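Local atomic coordinates of L-methionine gamma-lyase (Fusobacterium nucleatum subsp. nucleatum, PDB entry 6LXU), a protein that belongs to the pyridoxal-phosphate-dependent enzymes of Cys/Met metabolism and carries its cofactor covalently bound. Residues L199-A210 with A222-L231. Sequence-based numbering, arbitrary orientation.
Sequences LKLGVDIVVHSA and AGLVVTRQEL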
loop_
_atom_site.group_PDB
_atom_site.type_symbol
_atom_site.label_atom_id
_atom_site.label_comp_id
_atom_site.label_asym_id
_atom_site.label_seq_id
_atom_site.Cartn_x
_atom_site.Cartn_y
_atom_site.Cartn_z
ATOM N N LEU A 199 -8.242 -20.857 24.901
ATOM C CA LEU A 199 -8.039 -22.262 24.537
ATOM C C LEU A 199 -7.395 -23.046 25.676
ATOM O O LEU A 199 -7.678 -24.241 25.842
ATOM C CB LEU A 199 -7.190 -22.382 23.273
ATOM C CG LEU A 199 -7.777 -21.710 22.024
ATOM C CD1 LEU A 199 -6.820 -21.866 20.863
ATOM C CD2 LEU A 199 -9.152 -22.248 21.651
ATOM N N LYS A 200 -6.591 -22.380 26.494
ATOM C CA LYS A 200 -5.957 -23.042 27.644
ATOM C C LYS A 200 -6.945 -23.331 28.764
ATOM O O LYS A 200 -6.612 -24.087 29.697
ATOM C CB LYS A 200 -4.782 -22.202 28.144
ATOM C CG LYS A 200 -3.734 -21.968 27.064
ATOM C CD LYS A 200 -2.500 -21.255 27.581
ATOM C CE LYS A 200 -1.593 -22.190 28.362
ATOM N NZ LYS A 200 -0.271 -21.570 28.618
ATOM N N LEU A 201 -8.149 -22.759 28.684
ATOM C CA LEU A 201 -9.212 -22.947 29.666
ATOM C C LEU A 201 -10.284 -23.927 29.196
ATOM O O LEU A 201 -11.287 -24.097 29.875
ATOM C CB LEU A 201 -9.840 -21.590 30.006
ATOM C CG LEU A 201 -8.825 -20.536 30.466
ATOM C CD1 LEU A 201 -9.534 -19.214 30.699
ATOM C CD2 LEU A 201 -8.071 -20.954 31.720
ATOM N N GLY A 202 -10.074 -24.561 28.048
ATOM C CA GLY A 202 -11.012 -25.547 27.503
ATOM C C GLY A 202 -11.941 -25.035 26.417
ATOM O O GLY A 202 -12.788 -25.778 25.952
ATOM N N VAL A 203 -11.788 -23.779 25.991
ATOM C CA VAL A 203 -12.609 -23.225 24.905
ATOM C C VAL A 203 -12.205 -23.890 23.588
ATOM O O VAL A 203 -11.058 -24.250 23.399
ATOM C CB VAL A 203 -12.418 -21.696 24.877
ATOM C CG1 VAL A 203 -12.991 -21.043 23.626
ATOM C CG2 VAL A 203 -13.004 -21.096 26.145
ATOM N N ASP A 204 -13.163 -24.072 22.673
ATOM C CA ASP A 204 -12.866 -24.708 21.396
ATOM C C ASP A 204 -12.354 -23.747 20.314
ATOM O O ASP A 204 -11.486 -24.119 19.552
ATOM C CB ASP A 204 -14.103 -25.414 20.870
ATOM C CG ASP A 204 -14.561 -26.515 21.793
ATOM O OD1 ASP A 204 -13.882 -27.562 21.836
ATOM O OD2 ASP A 204 -15.566 -26.323 22.487
ATOM N N ILE A 205 -12.949 -22.546 20.234
ATOM C CA ILE A 205 -12.627 -21.594 19.156
ATOM C C ILE A 205 -12.504 -20.210 19.769
ATOM O O ILE A 205 -13.368 -19.794 20.530
ATOM C CB ILE A 205 -13.734 -21.564 18.073
ATOM C CG1 ILE A 205 -14.012 -22.967 17.509
ATOM C CG2 ILE A 205 -13.366 -20.571 16.968
ATOM C CD1 ILE A 205 -15.248 -23.045 16.632
ATOM N N VAL A 206 -11.438 -19.493 19.401
ATOM C CA VAL A 206 -11.261 -18.097 19.765
ATOM C C VAL A 206 -11.434 -17.249 18.517
ATOM O O VAL A 206 -10.887 -17.576 17.460
ATOM C CB VAL A 206 -9.873 -17.843 20.383
ATOM C CG1 VAL A 206 -9.549 -16.352 20.464
ATOM C CG2 VAL A 206 -9.810 -18.477 21.760
ATOM N N VAL A 207 -12.179 -16.154 18.655
ATOM C CA VAL A 207 -12.339 -15.175 17.581
ATOM C C VAL A 207 -11.879 -13.805 18.084
ATOM O O VAL A 207 -11.975 -13.469 19.275
ATOM C CB VAL A 207 -13.778 -15.132 17.024
ATOM C CG1 VAL A 207 -14.187 -16.487 16.490
ATOM C CG2 VAL A 207 -14.761 -14.608 18.045
ATOM N N HIS A 208 -11.371 -13.017 17.136
ATOM C CA HIS A 208 -10.926 -11.635 17.389
ATOM C C HIS A 208 -11.390 -10.684 16.314
ATOM O O HIS A 208 -11.340 -11.013 15.136
ATOM C CB HIS A 208 -9.398 -11.519 17.345
ATOM C CG HIS A 208 -8.702 -12.147 18.498
ATOM N ND1 HIS A 208 -8.569 -11.510 19.712
ATOM C CD2 HIS A 208 -8.090 -13.349 18.608
ATOM C CE1 HIS A 208 -7.898 -12.315 20.523
ATOM N NE2 HIS A 208 -7.596 -13.430 19.880
ATOM N N SER A 209 -11.714 -9.467 16.738
ATOM C CA SER A 209 -11.595 -8.314 15.861
ATOM C C SER A 209 -10.159 -7.810 15.930
ATOM O O SER A 209 -9.784 -7.120 16.877
ATOM C CB SER A 209 -12.570 -7.223 16.266
ATOM O OG SER A 209 -12.357 -6.082 15.437
ATOM N N ALA A 210 -9.367 -8.153 14.915
ATOM C CA ALA A 210 -8.001 -7.644 14.810
ATOM C C ALA A 210 -7.956 -6.150 14.509
ATOM O O ALA A 210 -6.925 -5.519 14.699
ATOM C CB ALA A 210 -7.213 -8.430 13.769
ATOM N N ALA A 222 -10.300 -6.140 10.259
ATOM C CA ALA A 222 -9.855 -7.526 10.093
ATOM C C ALA A 222 -10.292 -8.384 11.260
ATOM O O ALA A 222 -10.508 -7.890 12.367
ATOM C CB ALA A 222 -8.340 -7.571 9.965
ATOM N N GLY A 223 -10.402 -9.679 10.993
ATOM C CA GLY A 223 -10.761 -10.667 11.999
ATOM C C GLY A 223 -9.809 -11.837 11.964
ATOM O O GLY A 223 -9.164 -12.107 10.954
ATOM N N LEU A 224 -9.748 -12.550 13.093
ATOM C CA LEU A 224 -8.908 -13.742 13.215
ATOM C C LEU A 224 -9.639 -14.799 14.007
ATOM O O LEU A 224 -10.410 -14.493 14.923
ATOM C CB LEU A 224 -7.575 -13.423 13.892
ATOM C CG LEU A 224 -6.672 -12.439 13.161
ATOM C CD1 LEU A 224 -5.584 -11.893 14.056
ATOM C CD2 LEU A 224 -6.092 -13.063 11.916
ATOM N N VAL A 225 -9.388 -16.057 13.642
ATOM C CA VAL A 225 -9.907 -17.224 14.350
ATOM C C VAL A 225 -8.737 -18.124 14.704
ATOM O O VAL A 225 -7.853 -18.307 13.877
ATOM C CB VAL A 225 -10.899 -18.008 13.458
ATOM C CG1 VAL A 225 -11.421 -19.257 14.163
ATOM C CG2 VAL A 225 -12.055 -17.130 13.000
ATOM N N VAL A 226 -8.752 -18.693 15.916
ATOM C CA VAL A 226 -7.795 -19.736 16.284
ATOM C C VAL A 226 -8.556 -20.929 16.835
ATOM O O VAL A 226 -9.416 -20.788 17.695
ATOM C CB VAL A 226 -6.760 -19.266 17.313
ATOM C CG1 VAL A 226 -5.760 -20.388 17.614
ATOM C CG2 VAL A 226 -6.008 -18.045 16.791
ATOM N N THR A 227 -8.213 -22.116 16.330
ATOM C CA THR A 227 -8.833 -23.351 16.785
ATOM C C THR A 227 -7.979 -24.546 16.362
ATOM O O THR A 227 -6.893 -24.394 15.811
ATOM C CB THR A 227 -10.301 -23.425 16.286
ATOM O OG1 THR A 227 -10.960 -24.554 16.872
ATOM C CG2 THR A 227 -10.411 -23.542 14.784
ATOM N N ARG A 228 -8.503 -25.746 16.635
ATOM C CA ARG A 228 -7.841 -26.986 16.215
ATOM C C ARG A 228 -7.873 -27.107 14.698
ATOM O O ARG A 228 -8.807 -26.603 14.047
ATOM C CB ARG A 228 -8.544 -28.225 16.787
ATOM C CG ARG A 228 -8.664 -28.309 18.280
ATOM C CD ARG A 228 -9.477 -29.530 18.699
ATOM N NE ARG A 228 -10.909 -29.533 18.356
ATOM C CZ ARG A 228 -11.917 -29.050 19.113
ATOM N NH1 ARG A 228 -11.670 -28.429 20.259
ATOM N NH2 ARG A 228 -13.169 -29.170 18.705
ATOM N N GLN A 229 -6.882 -27.785 14.127
ATOM C CA GLN A 229 -6.752 -27.870 12.669
ATOM C C GLN A 229 -8.003 -28.373 11.965
ATOM O O GLN A 229 -8.379 -27.824 10.921
ATOM C CB GLN A 229 -5.577 -28.770 12.270
ATOM C CG GLN A 229 -5.171 -28.637 10.813
ATOM C CD GLN A 229 -4.485 -27.326 10.542
ATOM O OE1 GLN A 229 -3.511 -26.989 11.221
ATOM N NE2 GLN A 229 -4.979 -26.569 9.560
ATOM N N GLU A 230 -8.634 -29.405 12.517
ATOM C CA GLU A 230 -9.822 -30.000 11.902
ATOM C C GLU A 230 -10.952 -28.977 11.747
ATOM O O GLU A 230 -11.586 -28.903 10.687
ATOM C CB GLU A 230 -10.296 -31.253 12.670
ATOM C CG GLU A 230 -10.783 -31.027 14.097
ATOM C CD GLU A 230 -10.909 -32.309 14.915
ATOM O OE1 GLU A 230 -11.218 -33.379 14.344
ATOM O OE2 GLU A 230 -10.706 -32.237 16.147
ATOM N N LEU A 231 -11.192 -28.199 12.792
ATOM C CA LEU A 231 -12.220 -27.161 12.743
ATOM C C LEU A 231 -11.780 -26.003 11.860
ATOM O O LEU A 231 -12.584 -25.459 11.103
ATOM C CB LEU A 231 -12.573 -26.638 14.144
ATOM C CG LEU A 231 -13.455 -27.514 15.037
ATOM C CD1 LEU A 231 -13.511 -26.948 16.447
ATOM C CD2 LEU A 231 -14.862 -27.637 14.474
#
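Strands 205-209 and 223-227 run antiparallel in the seven-stranded mixed sheet of the cofactor-binding domain, V206 pairing with V226 and H208 with L224. V206 N reaches V226 O at 2.9 Å, and V226 N returns the bond to V206 O, also 2.9 Å. H208 N to L224 O (2.8 Å) and L224 N to H208 O do the same one pair on. On the face carrying I205, V207 and V225, the CG1 methyl of V225 meets I205 CG2 at 3.7 Å; helix 89-100 covers this side, whereas helix 65-78 packs on L224 and V226. Strand 223-227 is the one strand running against the other six, as in fold-type I PLP enzymes, and beyond the V207-V225 pair S209 OG hydrogen-bonds the phosphate oxygen OP1 of the modified lysine at position 212. At the far end T227 OG1, anti to its own N (chi1 -173°), donates to D204 O at 2.8 Å, 32° off the carbonyl plane. R228 bends at chi3 to bring NH1 to D204 OD1 at 2.9 Å, within the guanidinium plane and on the anti lone pair; carboxylate and guanidinium planes stand 89° apart. D204 OD2 is held by H177 and the V184 amide, which fixes the carboxylate.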